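Local coordinates for VgrG protein (PDB 4DTH), which carries an actin cross-linking toxin domain that binds ATP and magnesium and probably uses them to join G-actin monomers covalently, at residues Y69-S74 against K148-A153; M111-T116 against A131-E136; A225-Y230 against K296-H301; T232-K237 against Q320-G325. One frame throughout, in Å; residues are numbered along the deposited sequence. Where two conformers were deposited one is given.

Contact 1. Residues Y69-S74 against K148-A153; sequences YQRPPS and KHVIAA
Y69 and V150 meet at about a right angle. From CB, which points toward strand 150-153, CG stands anti to the backbone N (chi1 175°), sending the ring to the strand. R71 N lies 3.9 Å above one face of the Y69 ring, offset toward the rim. Past CG the ring closes in: Y69 CE2 and CE1 are 4.1 and 4.2 Å from V150 CG2, and Y69 CZ is 3.8 Å from that methyl. The phenolic oxygen comes nearest, with Y69 OH 3.7 Å from V150 CG2. The same oxygen accepts a hydrogen bond from R71 NH1 (3.2 Å), bent to 136° and tilted from the guanidinium plane, and it is also bonded to H127 ND1. R71 NH1 is also bonded to H127 O, so H127 holds both the tyrosine hydroxyl and one arginine nitrogen, while R71 NE is bonded to L75 O. The arginine, bent at chi2 (75°), brings R71 NH1 to 3.9 Å from the other methyl, V150 CG1. No hydrogen bond spans the segments. The contact packs the loop after strand 56-68 onto strand 150-153, which pairs antiparallel with strand 34-38; A37 of that strand touches both Y69 and V150, while helix 101-124 packs against I151.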
loop_
_atom_site.group_PDB
_atom_site.type_symbol
_atom_site.label_atom_id
_atom_site.label_comp_id
_atom_site.label_asym_id
_atom_site.label_seq_id
_atom_site.Cartn_x
_atom_site.Cartn_y
_atom_site.Cartn_z
ATOM N N TYR A 69 -2.964 15.048 -21.707
ATOM C CA TYR A 69 -4.022 16.036 -21.525
ATOM C C TYR A 69 -4.033 16.990 -22.690
ATOM O O TYR A 69 -2.979 17.478 -23.105
ATOM C CB TYR A 69 -3.811 16.813 -20.214
ATOM C CG TYR A 69 -4.784 17.955 -19.982
ATOM C CD1 TYR A 69 -6.131 17.708 -19.710
ATOM C CD2 TYR A 69 -4.351 19.278 -19.985
ATOM C CE1 TYR A 69 -7.020 18.752 -19.446
ATOM C CE2 TYR A 69 -5.236 20.331 -19.736
ATOM C CZ TYR A 69 -6.570 20.064 -19.477
ATOM O OH TYR A 69 -7.447 21.095 -19.223
ATOM N N GLN A 70 -5.229 17.262 -23.206
ATOM C CA GLN A 70 -5.434 18.238 -24.270
ATOM C C GLN A 70 -6.446 19.240 -23.746
ATOM O O GLN A 70 -7.594 18.873 -23.466
ATOM C CB GLN A 70 -5.921 17.590 -25.586
ATOM C CG GLN A 70 -4.918 16.600 -26.211
ATOM C CD GLN A 70 -3.546 17.202 -26.476
ATOM O OE1 GLN A 70 -3.403 18.329 -26.985
ATOM N NE2 GLN A 70 -2.505 16.463 -26.121
ATOM N N ARG A 71 -5.992 20.496 -23.570
ATOM C CA ARG A 71 -6.839 21.590 -23.110
ATOM C C ARG A 71 -7.966 21.760 -24.131
ATOM O O ARG A 71 -7.664 21.981 -25.308
ATOM C CB ARG A 71 -6.018 22.898 -23.019
ATOM C CG ARG A 71 -6.802 24.124 -22.528
ATOM C CD ARG A 71 -7.008 24.016 -21.049
ATOM N NE ARG A 71 -7.763 25.106 -20.429
ATOM C CZ ARG A 71 -8.040 25.110 -19.130
ATOM N NH1 ARG A 71 -7.617 24.119 -18.354
ATOM N NH2 ARG A 71 -8.739 26.101 -18.596
ATOM N N PRO A 72 -9.255 21.637 -23.730
ATOM C CA PRO A 72 -10.339 21.842 -24.703
ATOM C C PRO A 72 -10.206 23.212 -25.384
ATOM O O PRO A 72 -9.905 24.201 -24.701
ATOM C CB PRO A 72 -11.607 21.751 -23.850
ATOM C CG PRO A 72 -11.206 20.926 -22.681
ATOM C CD PRO A 72 -9.801 21.359 -22.387
ATOM N N PRO A 73 -10.331 23.280 -26.732
ATOM C CA PRO A 73 -10.164 24.570 -27.427
ATOM C C PRO A 73 -11.046 25.704 -26.912
ATOM O O PRO A 73 -10.592 26.839 -26.868
ATOM C CB PRO A 73 -10.457 24.226 -28.894
ATOM C CG PRO A 73 -10.177 22.779 -28.998
ATOM C CD PRO A 73 -10.623 22.197 -27.692
ATOM N N SER A 74 -12.274 25.391 -26.458
ATOM C CA SER A 74 -13.206 26.379 -25.914
ATOM C C SER A 74 -12.777 26.942 -24.547
ATOM O O SER A 74 -13.386 27.894 -24.057
ATOM C CB SER A 74 -14.621 25.812 -25.855
ATOM O OG SER A 74 -14.749 24.845 -24.826
ATOM N N LYS A 148 0.185 23.576 -10.061
ATOM C CA LYS A 148 0.299 23.238 -11.476
ATOM C C LYS A 148 -0.503 21.965 -11.773
ATOM O O LYS A 148 0.055 20.900 -12.036
ATOM C CB LYS A 148 1.776 23.110 -11.902
ATOM C CG LYS A 148 2.135 23.997 -13.085
ATOM C CD LYS A 148 3.636 24.010 -13.359
ATOM C CE LYS A 148 3.954 24.670 -14.677
ATOM N NZ LYS A 148 3.806 23.717 -15.798
ATOM N N HIS A 149 -1.832 22.087 -11.679
ATOM C CA HIS A 149 -2.783 21.011 -11.949
ATOM C C HIS A 149 -4.122 21.595 -12.361
ATOM O O HIS A 149 -4.378 22.780 -12.137
ATOM C CB HIS A 149 -2.972 20.086 -10.710
ATOM C CG HIS A 149 -3.900 20.640 -9.664
ATOM N ND1 HIS A 149 -3.435 21.446 -8.639
ATOM C CD2 HIS A 149 -5.246 20.508 -9.538
ATOM C CE1 HIS A 149 -4.500 21.773 -7.924
ATOM N NE2 HIS A 149 -5.613 21.231 -8.427
ATOM N N VAL A 150 -4.981 20.757 -12.948
ATOM C CA VAL A 150 -6.373 21.094 -13.245
ATOM C C VAL A 150 -7.226 19.879 -12.904
ATOM O O VAL A 150 -6.753 18.740 -12.998
ATOM C CB VAL A 150 -6.669 21.624 -14.685
ATOM C CG1 VAL A 150 -5.985 22.958 -14.951
ATOM C CG2 VAL A 150 -6.327 20.600 -15.770
ATOM N N ILE A 151 -8.477 20.124 -12.518
ATOM C CA ILE A 151 -9.445 19.061 -12.238
ATOM C C ILE A 151 -10.481 19.147 -13.351
ATOM O O ILE A 151 -11.012 20.233 -13.607
ATOM C CB ILE A 151 -10.099 19.232 -10.829
ATOM C CG1 ILE A 151 -9.050 19.172 -9.688
ATOM C CG2 ILE A 151 -11.255 18.214 -10.618
ATOM C CD1 ILE A 151 -8.303 17.791 -9.516
ATOM N N ALA A 152 -10.794 18.011 -13.983
ATOM C CA ALA A 152 -11.774 17.974 -15.064
ATOM C C ALA A 152 -12.703 16.782 -14.953
ATOM O O ALA A 152 -12.276 15.693 -14.575
ATOM C CB ALA A 152 -11.083 17.980 -16.416
ATOM N N ALA A 153 -13.976 16.992 -15.301
ATOM C CA ALA A 153 -15.019 15.966 -15.265
ATOM C C ALA A 153 -14.742 14.832 -16.230
ATOM O O ALA A 153 -14.129 15.043 -17.283
ATOM C CB ALA A 153 -16.348 16.594 -15.618
#

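Contact 2. Residues M111-T116 against A131-E136; sequences MLWLAT and APIQSE. With SO4 (sulfate ion), chain H.
W113 of helix 101-124 reaches the loop that leads from this helix into strand 140-144, a helix-to-loop packing with a sulfate ion bridging the two segments. The apolar part rests on the indole. S135 CB lies over one face, making a CH-pi contact 3.8 Å from the centroid of the five-membered ring of W113 and 29° off its normal, nearest W113 CE2 and NE1. I133 approaches differently, at the edge and in the ring plane: its CD1 is 3.7 Å from W113 CZ2. The indole is turned to the loop because CG lies anti to the backbone N (chi1 164°). I142 of strand 140-144 touches both W113 and I133, placing the packing beside that strand.

The polar bonds lie at S135 OG, the indole N-H and backbone N-H groups. S135 OG is bonded to D137 OD1 and to F140 N, which ties the serine to the start of strand 140-144. Across the segments themselves no hydrogen bond forms; instead the sulfate, probably from the crystallisation liquor and also bonded by H117 ND1, links them. Its O4 takes two nearly straight bonds, one from E136 N at 3.0 Å and one from W113 NE1 at 2.9 Å with an angle of 170°.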
loop_
_atom_site.group_PDB
_atom_site.type_symbol
_atom_site.label_atom_id
_atom_site.label_comp_id
_atom_site.label_asym_id
_atom_site.label_seq_id
_atom_site.Cartn_x
_atom_site.Cartn_y
_atom_site.Cartn_z
ATOM N N MET A 111 -13.345 12.641 3.315
ATOM C CA MET A 111 -13.306 12.145 1.935
ATOM C C MET A 111 -14.648 12.330 1.249
ATOM O O MET A 111 -14.679 12.766 0.093
ATOM C CB MET A 111 -12.879 10.682 1.901
ATOM C CG MET A 111 -11.399 10.511 2.149
ATOM S SD MET A 111 -10.882 8.819 1.854
ATOM C CE MET A 111 -9.124 8.957 2.252
ATOM N N LEU A 112 -15.751 12.040 1.961
ATOM C CA LEU A 112 -17.100 12.220 1.411
ATOM C C LEU A 112 -17.382 13.693 1.161
ATOM O O LEU A 112 -17.944 14.029 0.116
ATOM C CB LEU A 112 -18.181 11.590 2.295
ATOM C CG LEU A 112 -18.186 10.059 2.335
ATOM C CD1 LEU A 112 -18.963 9.561 3.539
ATOM C CD2 LEU A 112 -18.724 9.457 1.026
ATOM N N TRP A 113 -16.920 14.573 2.068
ATOM C CA TRP A 113 -17.071 16.021 1.895
ATOM C C TRP A 113 -16.314 16.452 0.630
ATOM O O TRP A 113 -16.857 17.213 -0.175
ATOM C CB TRP A 113 -16.555 16.824 3.115
ATOM C CG TRP A 113 -16.358 18.279 2.765
ATOM C CD1 TRP A 113 -17.340 19.202 2.552
ATOM C CD2 TRP A 113 -15.127 18.906 2.374
ATOM N NE1 TRP A 113 -16.793 20.378 2.088
ATOM C CE2 TRP A 113 -15.439 20.221 1.960
ATOM C CE3 TRP A 113 -13.786 18.484 2.332
ATOM C CZ2 TRP A 113 -14.461 21.122 1.532
ATOM C CZ3 TRP A 113 -12.817 19.380 1.911
ATOM C CH2 TRP A 113 -13.156 20.691 1.542
ATOM N N LEU A 114 -15.048 16.011 0.484
ATOM C CA LEU A 114 -14.250 16.398 -0.683
ATOM C C LEU A 114 -14.891 15.949 -1.996
ATOM O O LEU A 114 -14.889 16.720 -2.956
ATOM C CB LEU A 114 -12.778 15.952 -0.579
ATOM C CG LEU A 114 -11.884 16.441 -1.732
ATOM C CD1 LEU A 114 -11.758 17.959 -1.746
ATOM C CD2 LEU A 114 -10.520 15.796 -1.679
ATOM N N ALA A 115 -15.502 14.746 -2.016
ATOM C CA ALA A 115 -16.203 14.259 -3.210
ATOM C C ALA A 115 -17.355 15.208 -3.571
ATOM O O ALA A 115 -17.521 15.531 -4.745
ATOM C CB ALA A 115 -16.723 12.851 -2.980
ATOM N N THR A 116 -18.113 15.700 -2.567
ATOM C CA THR A 116 -19.184 16.662 -2.852
ATOM C C THR A 116 -18.609 17.991 -3.345
ATOM O O THR A 116 -19.179 18.603 -4.246
ATOM C CB THR A 116 -20.151 16.842 -1.669
ATOM O OG1 THR A 116 -19.546 17.643 -0.644
ATOM C CG2 THR A 116 -20.656 15.524 -1.123
ATOM N N ALA A 131 -8.852 24.957 -5.369
ATOM C CA ALA A 131 -8.363 26.071 -4.569
ATOM C C ALA A 131 -8.276 25.653 -3.096
ATOM O O ALA A 131 -9.137 24.902 -2.624
ATOM C CB ALA A 131 -9.287 27.276 -4.709
ATOM N N PRO A 132 -7.250 26.155 -2.360
ATOM C CA PRO A 132 -7.178 25.841 -0.924
ATOM C C PRO A 132 -8.269 26.611 -0.182
ATOM O O PRO A 132 -8.273 27.850 -0.160
ATOM C CB PRO A 132 -5.763 26.258 -0.514
ATOM C CG PRO A 132 -5.265 27.119 -1.578
ATOM C CD PRO A 132 -6.153 27.058 -2.774
ATOM N N ILE A 133 -9.287 25.884 0.269
ATOM C CA ILE A 133 -10.450 26.457 0.937
ATOM C C ILE A 133 -10.745 25.700 2.219
ATOM O O ILE A 133 -10.225 24.598 2.433
ATOM C CB ILE A 133 -11.709 26.458 -0.013
ATOM C CG1 ILE A 133 -12.058 25.040 -0.548
ATOM C CG2 ILE A 133 -11.564 27.455 -1.162
ATOM C CD1 ILE A 133 -13.017 24.259 0.301
ATOM N N GLN A 134 -11.657 26.267 3.015
ATOM C CA GLN A 134 -12.154 25.637 4.218
ATOM C C GLN A 134 -13.583 25.238 3.902
ATOM O O GLN A 134 -14.297 26.008 3.243
ATOM C CB GLN A 134 -12.098 26.617 5.402
ATOM C CG GLN A 134 -12.401 25.971 6.741
ATOM C CD GLN A 134 -12.232 26.967 7.851
ATOM O OE1 GLN A 134 -13.176 27.658 8.237
ATOM N NE2 GLN A 134 -11.014 27.097 8.351
ATOM N N SER A 135 -14.005 24.048 4.353
ATOM C CA SER A 135 -15.369 23.538 4.176
ATOM C C SER A 135 -16.373 24.520 4.794
ATOM O O SER A 135 -16.015 25.271 5.711
ATOM C CB SER A 135 -15.522 22.175 4.839
ATOM O OG SER A 135 -15.433 22.257 6.251
ATOM N N GLU A 136 -17.624 24.496 4.303
ATOM C CA GLU A 136 -18.699 25.381 4.766
ATOM C C GLU A 136 -18.940 25.285 6.276
ATOM O O GLU A 136 -19.128 26.316 6.928
ATOM C CB GLU A 136 -19.995 25.096 3.987
ATOM C CG GLU A 136 -20.867 26.323 3.776
ATOM C CD GLU A 136 -20.196 27.517 3.116
ATOM O OE1 GLU A 136 -19.486 27.332 2.100
ATOM O OE2 GLU A 136 -20.381 28.644 3.629
HETATM S S SO4 H . -17.792 23.547 0.464
HETATM O O1 SO4 H . -18.874 24.427 0.033
HETATM O O2 SO4 H . -17.586 22.474 -0.534
HETATM O O3 SO4 H . -16.563 24.328 0.575
HETATM O O4 SO4 H . -18.145 22.942 1.767
#

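Contact 3. Residues A225-Y230 against K296-H301; sequences ANVFAY and KAVMKH
V298 CG1 packs against the CA and CB of F228, 3.8 Å from F228 CA and 4.0 Å from F228 CB. The same methyl meets V227 CG1 at 4.2 Å, the two valines crossing at about a right angle, so one branch of V298 serves two successive residues. It is set there by chi1 of 166°, which turns CG1 away from its own backbone N. The phenylalanine ring makes the other half of the shell: its edge is turned to the carbonyls of V298 and H301. F228 CE1 stands 3.5 Å from H301 O and 3.7 Å from H301 CB, while F228 CD1 is 3.8 Å from V298 O, both carbonyl oxygens lying near the ring plane.

The two helical segments run in roughly the same direction, with a crossing angle of -32° and axes 9.6 Å apart; F228 and V298 have the closest CA atoms, and no hydrogen bond joins the segments. This is mostly apolar side-chain packing between two helices of the actin cross-linking domain, with the ring edge against backbone carbonyls.

Further out, H301 is steadied by its imidazole, whose ND1 donates to A297 O one turn back at 2.7 Å and 170°, with the acceptor in the ring plane. F209 of helix 204-212 touches both F228 and V298, I302 and Q305 of helix 292-307 reach the phenylalanine, and A224 lies against V298.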
loop_
_atom_site.group_PDB
_atom_site.type_symbol
_atom_site.label_atom_id
_atom_site.label_comp_id
_atom_site.label_asym_id
_atom_site.label_seq_id
_atom_site.Cartn_x
_atom_site.Cartn_y
_atom_site.Cartn_z
ATOM N N ALA A 225 10.792 -18.843 15.760
ATOM C CA ALA A 225 9.823 -19.678 15.031
ATOM C C ALA A 225 8.811 -18.825 14.243
ATOM O O ALA A 225 8.475 -19.171 13.108
ATOM C CB ALA A 225 9.107 -20.620 15.983
ATOM N N ASN A 226 8.357 -17.700 14.837
ATOM C CA ASN A 226 7.433 -16.765 14.196
ATOM C C ASN A 226 8.085 -16.097 12.991
ATOM O O ASN A 226 7.465 -16.041 11.922
ATOM C CB ASN A 226 6.945 -15.707 15.200
ATOM C CG ASN A 226 5.910 -16.222 16.174
ATOM O OD1 ASN A 226 5.027 -16.994 15.833
ATOM N ND2 ASN A 226 5.958 -15.772 17.405
ATOM N N VAL A 227 9.336 -15.613 13.150
ATOM C CA VAL A 227 10.080 -14.969 12.059
ATOM C C VAL A 227 10.298 -15.982 10.932
ATOM O O VAL A 227 10.083 -15.649 9.762
ATOM C CB VAL A 227 11.404 -14.298 12.512
ATOM C CG1 VAL A 227 12.206 -13.789 11.311
ATOM C CG2 VAL A 227 11.127 -13.148 13.483
ATOM N N PHE A 228 10.683 -17.218 11.287
ATOM C CA PHE A 228 10.897 -18.271 10.294
ATOM C C PHE A 228 9.627 -18.534 9.496
ATOM O O PHE A 228 9.702 -18.585 8.277
ATOM C CB PHE A 228 11.380 -19.568 10.964
ATOM C CG PHE A 228 11.474 -20.746 10.020
ATOM C CD1 PHE A 228 12.616 -20.954 9.254
ATOM C CD2 PHE A 228 10.438 -21.668 9.928
ATOM C CE1 PHE A 228 12.720 -22.068 8.415
ATOM C CE2 PHE A 228 10.551 -22.790 9.095
ATOM C CZ PHE A 228 11.684 -22.968 8.336
ATOM N N ALA A 229 8.470 -18.707 10.170
ATOM C CA ALA A 229 7.214 -18.969 9.458
ATOM C C ALA A 229 6.825 -17.817 8.528
ATOM O O ALA A 229 6.391 -18.069 7.402
ATOM C CB ALA A 229 6.095 -19.248 10.435
ATOM N N TYR A 230 7.006 -16.570 8.985
ATOM C CA TYR A 230 6.682 -15.374 8.210
ATOM C C TYR A 230 7.557 -15.296 6.953
ATOM O O TYR A 230 7.022 -15.222 5.839
ATOM C CB TYR A 230 6.847 -14.116 9.089
ATOM C CG TYR A 230 6.586 -12.821 8.347
ATOM C CD1 TYR A 230 5.290 -12.437 8.008
ATOM C CD2 TYR A 230 7.635 -12.005 7.940
ATOM C CE1 TYR A 230 5.045 -11.259 7.307
ATOM C CE2 TYR A 230 7.402 -10.815 7.251
ATOM C CZ TYR A 230 6.104 -10.449 6.935
ATOM O OH TYR A 230 5.878 -9.294 6.235
ATOM N N LYS A 296 20.743 -15.917 12.320
ATOM C CA LYS A 296 21.575 -16.862 11.566
ATOM C C LYS A 296 20.878 -18.226 11.475
ATOM O O LYS A 296 20.795 -18.788 10.381
ATOM C CB LYS A 296 22.993 -16.988 12.173
ATOM C CG LYS A 296 23.965 -15.891 11.715
ATOM C CD LYS A 296 25.387 -16.077 12.288
ATOM C CE LYS A 296 26.359 -15.022 11.801
ATOM N NZ LYS A 296 27.714 -15.154 12.399
ATOM N N ALA A 297 20.317 -18.709 12.604
ATOM C CA ALA A 297 19.599 -19.987 12.707
ATOM C C ALA A 297 18.327 -19.989 11.851
ATOM O O ALA A 297 18.069 -20.967 11.149
ATOM C CB ALA A 297 19.261 -20.288 14.162
ATOM N N VAL A 298 17.554 -18.882 11.871
ATOM C CA VAL A 298 16.339 -18.752 11.058
ATOM C C VAL A 298 16.707 -18.812 9.567
ATOM O O VAL A 298 16.156 -19.640 8.834
ATOM C CB VAL A 298 15.538 -17.457 11.400
ATOM C CG1 VAL A 298 14.484 -17.154 10.336
ATOM C CG2 VAL A 298 14.894 -17.545 12.780
ATOM N N MET A 299 17.633 -17.931 9.125
ATOM C CA MET A 299 18.050 -17.818 7.726
ATOM C C MET A 299 18.610 -19.107 7.152
ATOM O O MET A 299 18.242 -19.483 6.034
ATOM C CB MET A 299 19.006 -16.631 7.508
ATOM C CG MET A 299 18.386 -15.273 7.855
ATOM S SD MET A 299 16.695 -15.003 7.249
ATOM C CE MET A 299 16.947 -15.106 5.566
ATOM N N LYS A 300 19.465 -19.796 7.925
ATOM C CA LYS A 300 20.076 -21.065 7.527
ATOM C C LYS A 300 19.010 -22.130 7.237
ATOM O O LYS A 300 19.175 -22.898 6.290
ATOM C CB LYS A 300 21.073 -21.553 8.604
ATOM C CG LYS A 300 22.542 -21.492 8.169
ATOM C CD LYS A 300 23.385 -20.601 9.081
ATOM C CE LYS A 300 24.817 -20.441 8.628
ATOM N NZ LYS A 300 25.758 -20.600 9.770
ATOM N N HIS A 301 17.896 -22.133 7.995
ATOM C CA HIS A 301 16.806 -23.103 7.833
ATOM C C HIS A 301 15.816 -22.825 6.698
ATOM O O HIS A 301 15.058 -23.724 6.322
ATOM C CB HIS A 301 16.085 -23.345 9.162
ATOM C CG HIS A 301 16.881 -24.183 10.107
ATOM N ND1 HIS A 301 17.750 -23.615 11.019
ATOM C CD2 HIS A 301 16.928 -25.529 10.240
ATOM C CE1 HIS A 301 18.290 -24.628 11.683
ATOM N NE2 HIS A 301 17.812 -25.797 11.259
#

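Contact 4. Residues T232-K237 against Q320-G325; sequences TSIYLK and QYFQDG
An offset aromatic stack joins helix 221-245 to the C-terminal end of helix 312-323, in a buried part of the helical region of the actin cross-linking domain; the side chain of F322 is about 13 Å from the bound ATP. The rings of Y235 and F322 have centroids 4.9 Å apart and planes at 27°, and the two side chains run in opposing directions alongside each other. F322 CD2 sits over one face of the tyrosine, displaced toward its rim and 3.6 Å from Y235 CD1. Farther along the tyrosine it is the methylene that is met, with F322 CB 3.4 Å from Y235 CZ. With CG anti to the carbonyl carbon (chi1 -76°), the ring of Y235 comes across to F322.

I234 adds an aliphatic contact on the same side of the F322 ring as Y235: its CG2 lies over that face, 4.1 Å from F322 CZ, and the side chains of I234 and F322 cross at about a right angle. Y321 CD2 sits over the centre of the opposite face. M299 and I302 of helix 292-307 touch Y235, and P283 touches F322, so other parts of the chain also line this packing.

The helix carrying F322 stops just beyond it. A Schellman motif with G325 as the C-prime residue, at positive phi, ends it through G326 N to Y321 O and a weak bond from G325 N to F322 O. Across the contact no hydrogen bond forms, and the tyrosine hydroxyl lies against carbon, Y235 OH being 3.3 Å from F322 CB.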
loop_
_atom_site.group_PDB
_atom_site.type_symbol
_atom_site.label_atom_id
_atom_site.label_comp_id
_atom_site.label_asym_id
_atom_site.label_seq_id
_atom_site.Cartn_x
_atom_site.Cartn_y
_atom_site.Cartn_z
ATOM N N THR A 232 9.664 -17.651 5.600
ATOM C CA THR A 232 9.527 -18.828 4.735
ATOM C C THR A 232 8.244 -18.740 3.908
ATOM O O THR A 232 8.296 -19.015 2.717
ATOM C CB THR A 232 9.647 -20.143 5.517
ATOM O OG1 THR A 232 10.871 -20.146 6.256
ATOM C CG2 THR A 232 9.626 -21.350 4.601
ATOM N N SER A 233 7.115 -18.322 4.521
ATOM C CA SER A 233 5.846 -18.184 3.792
ATOM C C SER A 233 5.989 -17.197 2.626
ATOM O O SER A 233 5.540 -17.495 1.524
ATOM C CB SER A 233 4.718 -17.762 4.729
ATOM O OG SER A 233 4.461 -18.798 5.670
ATOM N N ILE A 234 6.655 -16.053 2.859
ATOM C CA ILE A 234 6.881 -15.042 1.819
ATOM C C ILE A 234 7.801 -15.583 0.719
ATOM O O ILE A 234 7.497 -15.409 -0.461
ATOM C CB ILE A 234 7.398 -13.710 2.419
ATOM C CG1 ILE A 234 6.261 -13.009 3.196
ATOM C CG2 ILE A 234 7.983 -12.779 1.308
ATOM C CD1 ILE A 234 6.653 -11.731 3.886
ATOM N N TYR A 235 8.924 -16.223 1.109
ATOM C CA TYR A 235 9.887 -16.762 0.139
ATOM C C TYR A 235 9.237 -17.825 -0.749
ATOM O O TYR A 235 9.417 -17.789 -1.966
ATOM C CB TYR A 235 11.125 -17.354 0.841
ATOM C CG TYR A 235 12.139 -16.368 1.391
ATOM C CD1 TYR A 235 11.736 -15.162 1.966
ATOM C CD2 TYR A 235 13.489 -16.696 1.455
ATOM C CE1 TYR A 235 12.658 -14.299 2.562
ATOM C CE2 TYR A 235 14.420 -15.835 2.031
ATOM C CZ TYR A 235 13.997 -14.653 2.610
ATOM O OH TYR A 235 14.934 -13.808 3.146
ATOM N N LEU A 236 8.460 -18.752 -0.138
ATOM C CA LEU A 236 7.770 -19.820 -0.864
ATOM C C LEU A 236 6.700 -19.263 -1.797
ATOM O O LEU A 236 6.608 -19.711 -2.938
ATOM C CB LEU A 236 7.168 -20.869 0.092
ATOM C CG LEU A 236 8.158 -21.724 0.889
ATOM C CD1 LEU A 236 7.404 -22.706 1.791
ATOM C CD2 LEU A 236 9.134 -22.474 -0.024
ATOM N N LYS A 237 5.915 -18.271 -1.329
ATOM C CA LYS A 237 4.897 -17.624 -2.161
ATOM C C LYS A 237 5.535 -16.894 -3.354
ATOM O O LYS A 237 5.000 -16.961 -4.466
ATOM C CB LYS A 237 4.005 -16.675 -1.336
ATOM C CG LYS A 237 2.861 -16.034 -2.137
ATOM C CD LYS A 237 1.814 -17.048 -2.601
ATOM C CE LYS A 237 0.629 -16.349 -3.216
ATOM N NZ LYS A 237 -0.411 -17.340 -3.588
ATOM N N GLN A 320 18.586 -15.213 -2.256
ATOM C CA GLN A 320 19.516 -14.084 -2.420
ATOM C C GLN A 320 18.783 -12.755 -2.603
ATOM O O GLN A 320 19.181 -11.748 -2.014
ATOM C CB GLN A 320 20.482 -14.322 -3.604
ATOM C CG GLN A 320 21.666 -13.329 -3.640
ATOM C CD GLN A 320 22.389 -13.219 -4.971
ATOM O OE1 GLN A 320 21.960 -13.744 -6.005
ATOM N NE2 GLN A 320 23.497 -12.489 -4.979
ATOM N N TYR A 321 17.712 -12.754 -3.423
ATOM C CA TYR A 321 16.921 -11.569 -3.680
ATOM C C TYR A 321 16.464 -10.926 -2.365
ATOM O O TYR A 321 16.690 -9.737 -2.158
ATOM C CB TYR A 321 15.708 -11.912 -4.565
ATOM C CG TYR A 321 14.799 -10.730 -4.800
ATOM C CD1 TYR A 321 15.132 -9.741 -5.724
ATOM C CD2 TYR A 321 13.600 -10.596 -4.100
ATOM C CE1 TYR A 321 14.301 -8.642 -5.938
ATOM C CE2 TYR A 321 12.762 -9.502 -4.305
ATOM C CZ TYR A 321 13.116 -8.530 -5.228
ATOM O OH TYR A 321 12.294 -7.461 -5.440
ATOM N N PHE A 322 15.838 -11.718 -1.488
ATOM C CA PHE A 322 15.348 -11.199 -0.217
ATOM C C PHE A 322 16.450 -10.865 0.784
ATOM O O PHE A 322 16.271 -9.956 1.593
ATOM C CB PHE A 322 14.267 -12.108 0.371
ATOM C CG PHE A 322 12.961 -12.009 -0.386
ATOM C CD1 PHE A 322 12.315 -10.784 -0.533
ATOM C CD2 PHE A 322 12.383 -13.138 -0.957
ATOM C CE1 PHE A 322 11.112 -10.683 -1.246
ATOM C CE2 PHE A 322 11.181 -13.039 -1.672
ATOM C CZ PHE A 322 10.550 -11.813 -1.802
ATOM N N GLN A 323 17.573 -11.595 0.722
ATOM C CA GLN A 323 18.733 -11.403 1.593
ATOM C C GLN A 323 19.413 -10.038 1.334
ATOM O O GLN A 323 19.788 -9.366 2.296
ATOM C CB GLN A 323 19.703 -12.586 1.413
ATOM C CG GLN A 323 21.119 -12.371 1.929
ATOM C CD GLN A 323 21.971 -13.553 1.553
ATOM O OE1 GLN A 323 22.546 -13.615 0.461
ATOM N NE2 GLN A 323 22.025 -14.542 2.436
ATOM N N ASP A 324 19.525 -9.615 0.048
ATOM C CA ASP A 324 20.127 -8.353 -0.365
ATOM C C ASP A 324 19.157 -7.170 -0.224
ATOM O O ASP A 324 19.441 -6.078 -0.713
ATOM C CB ASP A 324 20.712 -8.491 -1.784
ATOM C CG ASP A 324 21.800 -9.551 -1.922
ATOM O OD1 ASP A 324 22.208 -10.135 -0.883
ATOM O OD2 ASP A 324 22.224 -9.813 -3.065
ATOM N N GLY A 325 18.024 -7.404 0.442
ATOM C CA GLY A 325 17.008 -6.391 0.703
ATOM C C GLY A 325 15.965 -6.206 -0.381
ATOM O O GLY A 325 15.394 -5.125 -0.507
#

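How the contacts relate
Contacts 1, 3 and 4 are buried, whereas contact 2 is partly buried and has a sulfate ion bridging its segments. Contacts 3 and 4 share helix 221-245, have centres 11 Å apart and touch directly, M299 CE lying 3.4 Å from Y235 OH; their segments alternate along the chain. Contacts 1 and 2 lie on the opposite side of the chain's centre, with contact 2 nested in the loop closed by contact 1 and their centres 20 Å apart. The helical pair relies on apolar and aromatic packing, while the contacts near the strands combine packing with polar groups: an arginine–tyrosine–histidine network in contact 1 and an anion bridge in contact 2.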